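Local structure of gamma-glutamyl-gamma-aminobutyraldehyde dehydrogenase (Burkholderia cenocepacia, 4LIH) at residues A[108-113]-A[122-127]; A[177-182]-A[205-210]; A[101-106]-A[135-140]; A[45-50]-A[54-59]. The protein probably oxidises aldehydes, such as gamma-glutamyl-gamma-aminobutyraldehyde, to carboxylic acids with NAD(P)+. One frame throughout, in Å; residues are numbered along the deposited sequence.

Interaction 1. Residues A[108-113]-A[122-127]; sequences ELSLLE and GDTTTV
Ser110 of helix 106-117 faces Thr124 and Thr125 of helix 121-142, and each threonine meets it in its own way. Thr124 reaches across with its hydroxyl. Its OG1 lies 3.0 Å from Ser110 O and is also hydrogen-bonded with Thr114 OG1. The other branch of Thr124 points to the next helical turn, where its CG2 lies 3.8 Å from Glu113 CG. The side chains of Glu113 and Thr124 cross obliquely there. Thr125 presses its methyl on Ser110. Thr125 CG2 is 3.4 Å from Ser110 CB, a tight carbon-carbon approach. The two helices form a helical hairpin and run in roughly opposite directions, with 137° between them. Their local axes are 8.4 Å apart at closest approach. Small side chains at the crossing suit this spacing, and the CA atoms of Ser110 and Thr124 are 4.9 Å apart. The Ser110 hydroxyl sits beside its own backbone N (chi1 -62°), which lets it bond back to Leu106 O one turn earlier. Thr125 OG1 is hydrogen-bonded to Ile121 O. Glu113 starts toward Thr124, but its chain bends at chi2 (82°) and takes the carboxylate away, to Thr207 and Ile179. Trp17 of helix 14-23 packs on Thr125.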
loop_
_atom_site.group_PDB
_atom_site.type_symbol
_atom_site.label_atom_id
_atom_site.label_comp_id
_atom_site.label_asym_id
_atom_site.label_seq_id
_atom_site.Cartn_x
_atom_site.Cartn_y
_atom_site.Cartn_z
ATOM N N GLU A 108 -31.899 1.792 -24.183
ATOM C CA GLU A 108 -31.370 1.580 -25.534
ATOM C C GLU A 108 -30.206 0.576 -25.546
ATOM O O GLU A 108 -30.176 -0.349 -26.368
ATOM C CB GLU A 108 -30.902 2.890 -26.160
ATOM C CG GLU A 108 -30.469 2.766 -27.601
ATOM C CD GLU A 108 -29.732 3.971 -28.118
ATOM O OE1 GLU A 108 -29.525 4.945 -27.354
ATOM O OE2 GLU A 108 -29.357 3.946 -29.298
ATOM N N LEU A 109 -29.286 0.739 -24.605
ATOM C CA LEU A 109 -28.088 -0.101 -24.580
ATOM C C LEU A 109 -28.468 -1.527 -24.173
ATOM O O LEU A 109 -27.954 -2.501 -24.698
ATOM C CB LEU A 109 -27.049 0.481 -23.624
ATOM C CG LEU A 109 -26.335 1.733 -24.087
ATOM C CD1 LEU A 109 -25.505 2.319 -22.954
ATOM C CD2 LEU A 109 -25.471 1.427 -25.303
ATOM N N SER A 110 -29.324 -1.630 -23.176
ATOM C CA SER A 110 -29.835 -2.925 -22.757
ATOM C C SER A 110 -30.555 -3.637 -23.917
ATOM O O SER A 110 -30.334 -4.839 -24.147
ATOM C CB SER A 110 -30.746 -2.758 -21.568
ATOM O OG SER A 110 -30.057 -2.222 -20.464
ATOM N N LEU A 111 -31.387 -2.905 -24.658
ATOM C CA LEU A 111 -32.144 -3.515 -25.777
ATOM C C LEU A 111 -31.223 -3.923 -26.933
ATOM O O LEU A 111 -31.388 -4.983 -27.518
ATOM C CB LEU A 111 -33.294 -2.593 -26.221
ATOM C CG LEU A 111 -34.110 -3.038 -27.466
ATOM C CD1 LEU A 111 -34.918 -4.308 -27.194
ATOM C CD2 LEU A 111 -35.024 -1.901 -27.885
ATOM N N LEU A 112 -30.231 -3.097 -27.260
ATOM C CA LEU A 112 -29.232 -3.458 -28.250
ATOM C C LEU A 112 -28.512 -4.754 -27.882
ATOM O O LEU A 112 -28.370 -5.621 -28.746
ATOM C CB LEU A 112 -28.196 -2.346 -28.422
ATOM C CG LEU A 112 -28.671 -1.096 -29.099
ATOM C CD1 LEU A 112 -27.630 -0.006 -28.911
ATOM C CD2 LEU A 112 -28.875 -1.381 -30.592
ATOM N N GLU A 113 -28.099 -4.885 -26.615
ATOM C CA GLU A 113 -27.393 -6.078 -26.127
ATOM C C GLU A 113 -28.235 -7.343 -26.207
ATOM O O GLU A 113 -27.711 -8.410 -26.521
ATOM C CB GLU A 113 -26.939 -5.890 -24.652
ATOM C CG GLU A 113 -25.830 -6.841 -24.159
ATOM C CD GLU A 113 -24.454 -6.348 -24.570
ATOM O OE1 GLU A 113 -24.307 -5.806 -25.672
ATOM O OE2 GLU A 113 -23.529 -6.422 -23.774
ATOM N N GLY A 122 -34.091 -8.767 -18.737
ATOM C CA GLY A 122 -34.061 -8.654 -17.282
ATOM C C GLY A 122 -32.598 -8.679 -16.789
ATOM O O GLY A 122 -32.269 -8.126 -15.731
ATOM N N ASP A 123 -31.726 -9.346 -17.536
ATOM C CA ASP A 123 -30.297 -9.392 -17.255
ATOM C C ASP A 123 -29.541 -8.143 -17.728
ATOM O O ASP A 123 -28.734 -7.547 -16.984
ATOM C CB ASP A 123 -29.676 -10.642 -17.933
ATOM C CG ASP A 123 -30.148 -12.008 -17.310
ATOM O OD1 ASP A 123 -30.855 -12.046 -16.272
ATOM O OD2 ASP A 123 -29.710 -13.078 -17.829
ATOM N N THR A 124 -29.753 -7.752 -18.990
ATOM C CA THR A 124 -28.995 -6.628 -19.582
ATOM C C THR A 124 -29.264 -5.279 -18.929
ATOM O O THR A 124 -28.365 -4.439 -18.830
ATOM C CB THR A 124 -29.155 -6.506 -21.109
ATOM O OG1 THR A 124 -30.531 -6.271 -21.466
ATOM C CG2 THR A 124 -28.617 -7.743 -21.780
ATOM N N THR A 125 -30.503 -5.086 -18.479
ATOM C CA THR A 125 -30.892 -3.881 -17.786
ATOM C C THR A 125 -30.353 -3.758 -16.372
ATOM O O THR A 125 -30.282 -2.642 -15.840
ATOM C CB THR A 125 -32.427 -3.714 -17.724
ATOM O OG1 THR A 125 -33.007 -4.832 -17.045
ATOM C CG2 THR A 125 -33.019 -3.584 -19.130
ATOM N N THR A 126 -29.964 -4.886 -15.766
ATOM C CA THR A 126 -29.572 -4.908 -14.388
ATOM C C THR A 126 -28.134 -5.368 -14.106
ATOM O O THR A 126 -27.556 -4.970 -13.107
ATOM C CB THR A 126 -30.512 -5.798 -13.558
ATOM O OG1 THR A 126 -30.401 -7.160 -13.999
ATOM C CG2 THR A 126 -31.923 -5.311 -13.706
ATOM N N VAL A 127 -27.573 -6.195 -14.965
ATOM C CA VAL A 127 -26.228 -6.718 -14.798
ATOM C C VAL A 127 -25.310 -6.050 -15.805
ATOM O O VAL A 127 -24.359 -5.381 -15.415
ATOM C CB VAL A 127 -26.209 -8.255 -14.940
ATOM C CG1 VAL A 127 -24.780 -8.793 -15.042
ATOM C CG2 VAL A 127 -26.989 -8.921 -13.791
#

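Interaction 2. Residues A[177-182]-A[205-210]; sequences FPILMA and PLTAIR
Thr207 of helix 206-218 sets its hydroxyl against Ile179, near the start of helix 178-191. It has more surface buried in this contact than any other residue of the two segments, and Ile179 comes next. The nearest approach is Thr207 OG1 to Ile179 CB, at 3.4 Å. The Thr207 torsion (chi1 55°) places OG1 between the backbone N and the carbonyl carbon, on the side of Ile179. Thr207 CB also packs on Ile179 CB, at 3.9 Å. The two side chains cross at about a right angle. The base of Ile179 rather than its far end does most of the touching. Pro178 adds a lighter contact, with its CB 4.0 Å from Thr207 OG1. Strand 157-172, helix 178-191 and the parallel strand 195-199 make a beta-alpha-beta crossover, and strand 195-199 leads on to helix 206-218. No hydrogen bond joins the two segments directly. Glu113 of helix 106-117 links them instead. Its OE1 is bonded to Thr207 OG1, and its OE2 to Ile179 N in the first turn of the helix. The start of helix 178-191 would probably help to stabilise the negative charge of this buried carboxylate. The two helices themselves meet by van der Waals contact, partly through a hydroxyl oxygen whose bonding is met by Glu113.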
loop_
_atom_site.group_PDB
_atom_site.type_symbol
_atom_site.label_atom_id
_atom_site.label_comp_id
_atom_site.label_asym_id
_atom_site.label_seq_id
_atom_site.Cartn_x
_atom_site.Cartn_y
_atom_site.Cartn_z
ATOM N N PHE A 177 -20.640 -11.387 -23.050
ATOM C CA PHE A 177 -20.898 -10.169 -22.279
ATOM C C PHE A 177 -20.309 -8.985 -23.038
ATOM O O PHE A 177 -19.289 -8.425 -22.583
ATOM C CB PHE A 177 -20.265 -10.221 -20.860
ATOM C CG PHE A 177 -20.897 -11.230 -19.966
ATOM C CD1 PHE A 177 -21.996 -10.901 -19.210
ATOM C CD2 PHE A 177 -20.427 -12.547 -19.955
ATOM C CE1 PHE A 177 -22.619 -11.851 -18.436
ATOM C CE2 PHE A 177 -21.064 -13.502 -19.165
ATOM C CZ PHE A 177 -22.163 -13.158 -18.442
ATOM N N PRO A 178 -20.920 -8.602 -24.183
ATOM C CA PRO A 178 -20.269 -7.633 -25.061
ATOM C C PRO A 178 -19.952 -6.311 -24.390
ATOM O O PRO A 178 -18.801 -5.921 -24.375
ATOM C CB PRO A 178 -21.255 -7.448 -26.238
ATOM C CG PRO A 178 -22.115 -8.682 -26.182
ATOM C CD PRO A 178 -22.176 -9.124 -24.762
ATOM N N ILE A 179 -20.939 -5.624 -23.852
ATOM C CA ILE A 179 -20.648 -4.316 -23.270
ATOM C C ILE A 179 -19.826 -4.418 -21.974
ATOM O O ILE A 179 -18.923 -3.594 -21.730
ATOM C CB ILE A 179 -21.898 -3.415 -23.098
ATOM C CG1 ILE A 179 -21.419 -1.945 -22.927
ATOM C CG2 ILE A 179 -22.795 -3.889 -21.962
ATOM C CD1 ILE A 179 -22.554 -1.013 -22.584
ATOM N N LEU A 180 -20.076 -5.466 -21.201
ATOM C CA LEU A 180 -19.486 -5.605 -19.885
ATOM C C LEU A 180 -17.994 -5.948 -19.978
ATOM O O LEU A 180 -17.156 -5.306 -19.320
ATOM C CB LEU A 180 -20.307 -6.600 -19.071
ATOM C CG LEU A 180 -19.899 -6.935 -17.635
ATOM C CD1 LEU A 180 -18.695 -7.866 -17.602
ATOM C CD2 LEU A 180 -19.648 -5.647 -16.879
ATOM N N MET A 181 -17.651 -6.919 -20.824
ATOM C CA MET A 181 -16.235 -7.269 -21.055
ATOM C C MET A 181 -15.499 -6.151 -21.730
ATOM O O MET A 181 -14.355 -5.863 -21.389
ATOM C CB MET A 181 -16.054 -8.569 -21.858
ATOM C CG MET A 181 -16.401 -9.833 -21.067
ATOM S SD MET A 181 -15.670 -10.102 -19.425
ATOM C CE MET A 181 -13.922 -9.683 -19.788
ATOM N N ALA A 182 -16.144 -5.494 -22.684
ATOM C CA ALA A 182 -15.557 -4.302 -23.333
ATOM C C ALA A 182 -15.126 -3.295 -22.269
ATOM O O ALA A 182 -13.961 -2.869 -22.217
ATOM C CB ALA A 182 -16.527 -3.692 -24.358
ATOM N N PRO A 205 -21.475 -6.620 -32.173
ATOM C CA PRO A 205 -20.833 -5.356 -32.362
ATOM C C PRO A 205 -21.567 -4.134 -31.817
ATOM O O PRO A 205 -20.946 -3.071 -31.741
ATOM C CB PRO A 205 -20.810 -5.247 -33.888
ATOM C CG PRO A 205 -22.093 -5.879 -34.276
ATOM C CD PRO A 205 -22.121 -7.083 -33.424
ATOM N N LEU A 206 -22.880 -4.240 -31.578
ATOM C CA LEU A 206 -23.722 -3.021 -31.473
ATOM C C LEU A 206 -23.475 -2.087 -30.262
ATOM O O LEU A 206 -23.395 -0.847 -30.438
ATOM C CB LEU A 206 -25.230 -3.356 -31.576
ATOM C CG LEU A 206 -25.665 -4.110 -32.868
ATOM C CD1 LEU A 206 -27.162 -4.348 -32.906
ATOM C CD2 LEU A 206 -25.211 -3.330 -34.078
ATOM N N THR A 207 -23.403 -2.637 -29.058
ATOM C CA THR A 207 -23.203 -1.784 -27.874
ATOM C C THR A 207 -21.831 -1.115 -27.892
ATOM O O THR A 207 -21.702 0.010 -27.434
ATOM C CB THR A 207 -23.497 -2.486 -26.519
ATOM O OG1 THR A 207 -22.728 -3.697 -26.364
ATOM C CG2 THR A 207 -24.964 -2.780 -26.400
ATOM N N ALA A 208 -20.817 -1.805 -28.420
ATOM C CA ALA A 208 -19.489 -1.235 -28.559
ATOM C C ALA A 208 -19.564 0.039 -29.382
ATOM O O ALA A 208 -19.057 1.099 -28.989
ATOM C CB ALA A 208 -18.560 -2.223 -29.255
ATOM N N ILE A 209 -20.162 -0.120 -30.566
ATOM C CA ILE A 209 -20.391 0.980 -31.484
ATOM C C ILE A 209 -21.140 2.096 -30.779
ATOM O O ILE A 209 -20.716 3.248 -30.825
ATOM C CB ILE A 209 -21.157 0.515 -32.754
ATOM C CG1 ILE A 209 -20.291 -0.429 -33.592
ATOM C CG2 ILE A 209 -21.575 1.730 -33.576
ATOM C CD1 ILE A 209 -20.922 -1.004 -34.839
ATOM N N ARG A 210 -22.247 1.772 -30.131
ATOM C CA ARG A 210 -23.060 2.786 -29.469
ATOM C C ARG A 210 -22.280 3.581 -28.419
ATOM O O ARG A 210 -22.349 4.821 -28.416
ATOM C CB ARG A 210 -24.337 2.176 -28.853
ATOM C CG ARG A 210 -25.363 3.188 -28.348
ATOM C CD ARG A 210 -25.791 4.108 -29.491
ATOM N NE ARG A 210 -26.776 5.129 -29.066
ATOM C CZ ARG A 210 -26.567 6.441 -28.930
ATOM N NH1 ARG A 210 -25.418 7.024 -29.232
ATOM N NH2 ARG A 210 -27.555 7.206 -28.501
#

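Interaction 3. Residues A[101-106]-A[135-140]; sequences LMREHL and CVEWFA
Arg103 and Glu137 form a two-pronged salt bridge between helix 88-104 and helix 121-142. Arg103 NE donates to Glu137 OE2 over 2.8 Å, nearly straight at 170°. Arg103 NH2 donates to Glu137 OE1 over 2.9 Å and is more bent, at 157°. The guanidinium therefore grips side-on, one nitrogen to each carboxylate oxygen. Both oxygens are met on their syn side, though the donors stand somewhat out of the carboxylate plane. The two flat groups are only 19° apart. Paired bonds of this kind limit rotation of either group. The side chains come from opposite directions. Arg103 runs extended from CG to NE, which carries its charge across a wide gap between backbones. Even the nearest CA atoms, those of Met102 and Val136, are 9.9 Å apart. Arg103 lies at the exposed side of the contact. Further in, Met102 reaches toward Val136, and the two side chains cross at about a right angle. Met102 CE meets Val136 CG2 at 4.1 Å, a light apolar touch. From helix 88-104, Leu95 also lies against Val136, and Leu96 and Ala99 touch Glu137. Next to Glu137, Trp138 bonds through NE1 to Asp144 O of a second subunit. The contact is a bidentate, side-on arginine-carboxylate salt bridge between two helices of the aldehyde dehydrogenase fold, at the rim over a light apolar touch.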
loop_
_atom_site.group_PDB
_atom_site.type_symbol
_atom_site.label_atom_id
_atom_site.label_comp_id
_atom_site.label_asym_id
_atom_site.label_seq_id
_atom_site.Cartn_x
_atom_site.Cartn_y
_atom_site.Cartn_z
ATOM N N LEU A 101 -23.863 9.054 -19.124
ATOM C CA LEU A 101 -24.530 8.881 -20.405
ATOM C C LEU A 101 -24.960 7.442 -20.631
ATOM O O LEU A 101 -26.096 7.192 -21.065
ATOM C CB LEU A 101 -23.681 9.381 -21.567
ATOM C CG LEU A 101 -23.591 10.909 -21.705
ATOM C CD1 LEU A 101 -22.456 11.265 -22.635
ATOM C CD2 LEU A 101 -24.873 11.523 -22.223
ATOM N N MET A 102 -24.089 6.481 -20.334
ATOM C CA MET A 102 -24.486 5.088 -20.482
ATOM C C MET A 102 -25.759 4.847 -19.675
ATOM O O MET A 102 -26.687 4.198 -20.154
ATOM C CB MET A 102 -23.424 4.120 -19.998
ATOM C CG MET A 102 -22.154 4.129 -20.806
ATOM S SD MET A 102 -21.002 2.857 -20.183
ATOM C CE MET A 102 -19.571 3.515 -20.964
ATOM N N ARG A 103 -25.790 5.374 -18.464
ATOM C CA ARG A 103 -26.919 5.199 -17.603
ATOM C C ARG A 103 -28.183 5.900 -18.155
ATOM O O ARG A 103 -29.286 5.350 -18.081
ATOM C CB ARG A 103 -26.580 5.678 -16.182
ATOM C CG ARG A 103 -25.589 4.770 -15.499
ATOM C CD ARG A 103 -25.356 5.172 -14.045
ATOM N NE ARG A 103 -24.296 4.370 -13.422
ATOM C CZ ARG A 103 -24.454 3.150 -12.897
ATOM N NH1 ARG A 103 -25.644 2.520 -12.888
ATOM N NH2 ARG A 103 -23.408 2.536 -12.370
ATOM N N GLU A 104 -28.018 7.089 -18.712
ATOM C CA GLU A 104 -29.119 7.817 -19.331
ATOM C C GLU A 104 -29.695 7.031 -20.529
ATOM O O GLU A 104 -30.894 7.056 -20.797
ATOM C CB GLU A 104 -28.653 9.177 -19.835
ATOM C CG GLU A 104 -28.435 10.226 -18.764
ATOM C CD GLU A 104 -27.932 11.508 -19.380
ATOM O OE1 GLU A 104 -28.461 11.864 -20.438
ATOM O OE2 GLU A 104 -27.003 12.130 -18.820
ATOM N N HIS A 105 -28.823 6.353 -21.251
ATOM C CA HIS A 105 -29.220 5.530 -22.387
ATOM C C HIS A 105 -29.337 4.047 -22.015
ATOM O O HIS A 105 -29.244 3.172 -22.874
ATOM C CB HIS A 105 -28.219 5.722 -23.518
ATOM C CG HIS A 105 -28.227 7.107 -24.091
ATOM N ND1 HIS A 105 -28.990 7.442 -25.192
ATOM C CD2 HIS A 105 -27.591 8.242 -23.717
ATOM C CE1 HIS A 105 -28.814 8.720 -25.479
ATOM N NE2 HIS A 105 -27.967 9.229 -24.602
ATOM N N LEU A 106 -29.574 3.760 -20.743
ATOM C CA LEU A 106 -29.583 2.367 -20.310
ATOM C C LEU A 106 -30.586 1.492 -21.077
ATOM O O LEU A 106 -30.251 0.355 -21.407
ATOM C CB LEU A 106 -29.809 2.226 -18.806
ATOM C CG LEU A 106 -29.863 0.754 -18.355
ATOM C CD1 LEU A 106 -29.058 0.508 -17.096
ATOM C CD2 LEU A 106 -31.289 0.304 -18.163
ATOM N N CYS A 135 -18.045 -0.080 -13.829
ATOM C CA CYS A 135 -16.633 -0.286 -14.088
ATOM C C CYS A 135 -15.927 1.014 -14.508
ATOM O O CYS A 135 -14.875 1.376 -13.959
ATOM C CB CYS A 135 -16.427 -1.407 -15.089
ATOM S SG CYS A 135 -14.704 -1.727 -15.495
ATOM N N VAL A 136 -16.523 1.750 -15.427
ATOM C CA VAL A 136 -15.969 3.014 -15.850
ATOM C C VAL A 136 -15.891 4.005 -14.656
ATOM O O VAL A 136 -14.879 4.677 -14.447
ATOM C CB VAL A 136 -16.783 3.597 -16.996
ATOM C CG1 VAL A 136 -16.326 5.028 -17.291
ATOM C CG2 VAL A 136 -16.626 2.704 -18.228
ATOM N N GLU A 137 -16.957 4.102 -13.887
ATOM C CA GLU A 137 -16.984 5.009 -12.760
ATOM C C GLU A 137 -15.930 4.717 -11.712
ATOM O O GLU A 137 -15.325 5.649 -11.115
ATOM C CB GLU A 137 -18.374 4.989 -12.077
ATOM C CG GLU A 137 -19.513 5.591 -12.910
ATOM C CD GLU A 137 -20.905 5.099 -12.530
ATOM O OE1 GLU A 137 -21.116 4.161 -11.732
ATOM O OE2 GLU A 137 -21.847 5.652 -13.081
ATOM N N TRP A 138 -15.734 3.429 -11.435
ATOM C CA TRP A 138 -14.822 3.007 -10.353
ATOM C C TRP A 138 -13.391 3.328 -10.769
ATOM O O TRP A 138 -12.635 3.925 -10.016
ATOM C CB TRP A 138 -15.000 1.522 -10.086
ATOM C CG TRP A 138 -14.402 0.990 -8.825
ATOM C CD1 TRP A 138 -15.021 0.859 -7.619
ATOM C CD2 TRP A 138 -13.086 0.479 -8.657
ATOM N NE1 TRP A 138 -14.153 0.324 -6.681
ATOM C CE2 TRP A 138 -12.969 0.042 -7.300
ATOM C CE3 TRP A 138 -11.982 0.372 -9.498
ATOM C CZ2 TRP A 138 -11.782 -0.488 -6.773
ATOM C CZ3 TRP A 138 -10.794 -0.209 -8.981
ATOM C CH2 TRP A 138 -10.727 -0.628 -7.611
ATOM N N PHE A 139 -13.030 3.022 -12.011
ATOM C CA PHE A 139 -11.669 3.364 -12.418
ATOM C C PHE A 139 -11.465 4.880 -12.505
ATOM O O PHE A 139 -10.393 5.365 -12.178
ATOM C CB PHE A 139 -11.223 2.609 -13.674
ATOM C CG PHE A 139 -10.893 1.153 -13.395
ATOM C CD1 PHE A 139 -9.699 0.808 -12.720
ATOM C CD2 PHE A 139 -11.826 0.161 -13.660
ATOM C CE1 PHE A 139 -9.384 -0.531 -12.441
ATOM C CE2 PHE A 139 -11.531 -1.154 -13.356
ATOM C CZ PHE A 139 -10.328 -1.497 -12.756
ATOM N N ALA A 140 -12.516 5.612 -12.888
ATOM C CA ALA A 140 -12.480 7.057 -12.918
ATOM C C ALA A 140 -12.214 7.558 -11.514
ATOM O O ALA A 140 -11.343 8.415 -11.276
ATOM C CB ALA A 140 -13.807 7.617 -13.409
#

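Interaction 4. Residues A[45-50]-A[54-59]; sequences FDCVSP and RVLAKV
Phe45 and Val59 meet because Phe45 places CG between its backbone N and carbonyl carbon (chi1 70°), which lays the ring beside Val59. Val59 CB then sits over one ring face in a CH-pi contact, 4.1 Å from the centroid. The two segments are the strands of an antiparallel beta hairpin. Phe45 and Val59 form a hydrogen-bonded pair, with Phe45 N bonded to Val59 O and Val59 N to Phe45 O. Farther along, a classic beta bulge shifts the register by one, as Leu56 and Ala57 both face Cys47. Cys47 N donates to Ala57 O, while Cys47 O accepts from Leu56 N at 2.6 Å. Beyond the ladder, Ser49 N donates to Arg54 O. Phe45, Cys47 and Val59 share the face turned to helix 206-218, where Leu206 packs on Cys47 and Val59. Cys47 CB touches Val59 CG2 at 3.8 Å. Ser49 OG bonds to Leu115 O. The other face carries Asp46, Val48, Val55 and Lys58. There Asp46 and Lys58 run side by side. The lysine chain bends at chi4 (-81°), and its NZ meets the syn lone pair of Asp46 OD1 at 2.8 Å.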
loop_
_atom_site.group_PDB
_atom_site.type_symbol
_atom_site.label_atom_id
_atom_site.label_comp_id
_atom_site.label_asym_id
_atom_site.label_seq_id
_atom_site.Cartn_x
_atom_site.Cartn_y
_atom_site.Cartn_z
ATOM N N PHE A 45 -20.975 -6.712 -42.804
ATOM C CA PHE A 45 -21.552 -7.997 -42.456
ATOM C C PHE A 45 -22.951 -7.775 -41.890
ATOM O O PHE A 45 -23.263 -6.668 -41.450
ATOM C CB PHE A 45 -20.655 -8.774 -41.501
ATOM C CG PHE A 45 -20.547 -8.214 -40.095
ATOM C CD1 PHE A 45 -21.451 -8.577 -39.116
ATOM C CD2 PHE A 45 -19.467 -7.431 -39.725
ATOM C CE1 PHE A 45 -21.307 -8.120 -37.811
ATOM C CE2 PHE A 45 -19.339 -6.940 -38.436
ATOM C CZ PHE A 45 -20.263 -7.283 -37.472
ATOM N N ASP A 46 -23.798 -8.797 -41.988
ATOM C CA ASP A 46 -25.163 -8.762 -41.440
ATOM C C ASP A 46 -25.129 -9.149 -39.974
ATOM O O ASP A 46 -24.697 -10.251 -39.587
ATOM C CB ASP A 46 -26.112 -9.720 -42.162
ATOM C CG ASP A 46 -26.488 -9.260 -43.559
ATOM O OD1 ASP A 46 -26.187 -8.124 -43.997
ATOM O OD2 ASP A 46 -27.137 -10.073 -44.208
ATOM N N CYS A 47 -25.582 -8.217 -39.158
ATOM C CA CYS A 47 -25.731 -8.430 -37.743
ATOM C C CYS A 47 -27.084 -9.056 -37.457
ATOM O O CYS A 47 -28.152 -8.397 -37.555
ATOM C CB CYS A 47 -25.590 -7.112 -37.047
ATOM S SG CYS A 47 -25.816 -7.143 -35.254
ATOM N N VAL A 48 -27.028 -10.341 -37.116
ATOM C CA VAL A 48 -28.216 -11.186 -36.976
ATOM C C VAL A 48 -28.548 -11.422 -35.503
ATOM O O VAL A 48 -27.659 -11.521 -34.667
ATOM C CB VAL A 48 -28.009 -12.556 -37.661
ATOM C CG1 VAL A 48 -29.261 -13.416 -37.573
ATOM C CG2 VAL A 48 -27.617 -12.370 -39.109
ATOM N N SER A 49 -29.834 -11.412 -35.180
ATOM C CA SER A 49 -30.295 -11.637 -33.829
ATOM C C SER A 49 -30.501 -13.120 -33.564
ATOM O O SER A 49 -31.175 -13.801 -34.333
ATOM C CB SER A 49 -31.627 -10.932 -33.623
ATOM O OG SER A 49 -32.012 -10.987 -32.274
ATOM N N PRO A 50 -29.988 -13.604 -32.435
ATOM C CA PRO A 50 -30.221 -14.973 -32.006
ATOM C C PRO A 50 -31.653 -15.287 -31.593
ATOM O O PRO A 50 -32.017 -16.453 -31.483
ATOM C CB PRO A 50 -29.319 -15.135 -30.775
ATOM C CG PRO A 50 -28.447 -13.932 -30.696
ATOM C CD PRO A 50 -28.983 -12.894 -31.615
ATOM N N ARG A 54 -33.553 -12.520 -37.196
ATOM C CA ARG A 54 -33.778 -11.253 -37.902
ATOM C C ARG A 54 -32.440 -10.547 -38.136
ATOM O O ARG A 54 -31.566 -10.567 -37.271
ATOM C CB ARG A 54 -34.781 -10.346 -37.138
ATOM C CG ARG A 54 -34.303 -9.739 -35.808
ATOM C CD ARG A 54 -35.391 -8.977 -35.032
ATOM N NE ARG A 54 -35.959 -9.737 -33.923
ATOM C CZ ARG A 54 -36.593 -9.209 -32.871
ATOM N NH1 ARG A 54 -36.726 -7.898 -32.724
ATOM N NH2 ARG A 54 -37.071 -10.004 -31.928
ATOM N N VAL A 55 -32.272 -9.936 -39.310
ATOM C CA VAL A 55 -31.098 -9.096 -39.572
ATOM C C VAL A 55 -31.342 -7.735 -38.956
ATOM O O VAL A 55 -32.221 -6.992 -39.383
ATOM C CB VAL A 55 -30.800 -8.968 -41.079
ATOM C CG1 VAL A 55 -29.660 -7.990 -41.316
ATOM C CG2 VAL A 55 -30.445 -10.333 -41.662
ATOM N N LEU A 56 -30.564 -7.381 -37.941
ATOM C CA LEU A 56 -30.790 -6.139 -37.233
ATOM C C LEU A 56 -30.232 -4.943 -37.979
ATOM O O LEU A 56 -30.784 -3.863 -37.924
ATOM C CB LEU A 56 -30.107 -6.181 -35.866
ATOM C CG LEU A 56 -30.613 -7.295 -34.951
ATOM C CD1 LEU A 56 -29.604 -7.474 -33.842
ATOM C CD2 LEU A 56 -32.015 -6.959 -34.414
ATOM N N ALA A 57 -29.108 -5.147 -38.646
ATOM C CA ALA A 57 -28.364 -4.050 -39.232
ATOM C C ALA A 57 -27.243 -4.610 -40.073
ATOM O O ALA A 57 -26.805 -5.757 -39.852
ATOM C CB ALA A 57 -27.785 -3.167 -38.150
ATOM N N LYS A 58 -26.827 -3.817 -41.063
ATOM C CA LYS A 58 -25.545 -4.060 -41.722
ATOM C C LYS A 58 -24.467 -3.270 -40.964
ATOM O O LYS A 58 -24.584 -2.053 -40.763
ATOM C CB LYS A 58 -25.603 -3.679 -43.196
ATOM C CG LYS A 58 -26.486 -4.629 -44.002
ATOM C CD LYS A 58 -26.289 -4.491 -45.506
ATOM C CE LYS A 58 -27.249 -5.374 -46.305
ATOM N NZ LYS A 58 -26.756 -6.782 -46.388
ATOM N N VAL A 59 -23.412 -3.962 -40.561
ATOM C CA VAL A 59 -22.383 -3.373 -39.736
ATOM C C VAL A 59 -21.063 -3.370 -40.500
ATOM O O VAL A 59 -20.784 -4.262 -41.283
ATOM C CB VAL A 59 -22.274 -4.151 -38.414
ATOM C CG1 VAL A 59 -21.031 -3.756 -37.596
ATOM C CG2 VAL A 59 -23.570 -3.956 -37.621
#

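Interactions 1 and 2 are buried, whereas interactions 3 and 4 are partly exposed. Interactions 1 and 3 both use helix 121-142, at different points along it. Helix 106-117 serves interaction 1 and helix 88-104 interaction 3, and these two follow each other in the chain. Glu113 ties interaction 1 to interaction 2. Helix 206-218 in turn links interaction 2 to the hairpin of interaction 4, with Pro205 on Phe45 and Ile209 on Val59. The chemistry follows the setting. Hydroxyls and close packing serve the buried helix contacts, and salt bridges appear in the two more exposed ones. Only interaction 4 is built on a backbone ladder.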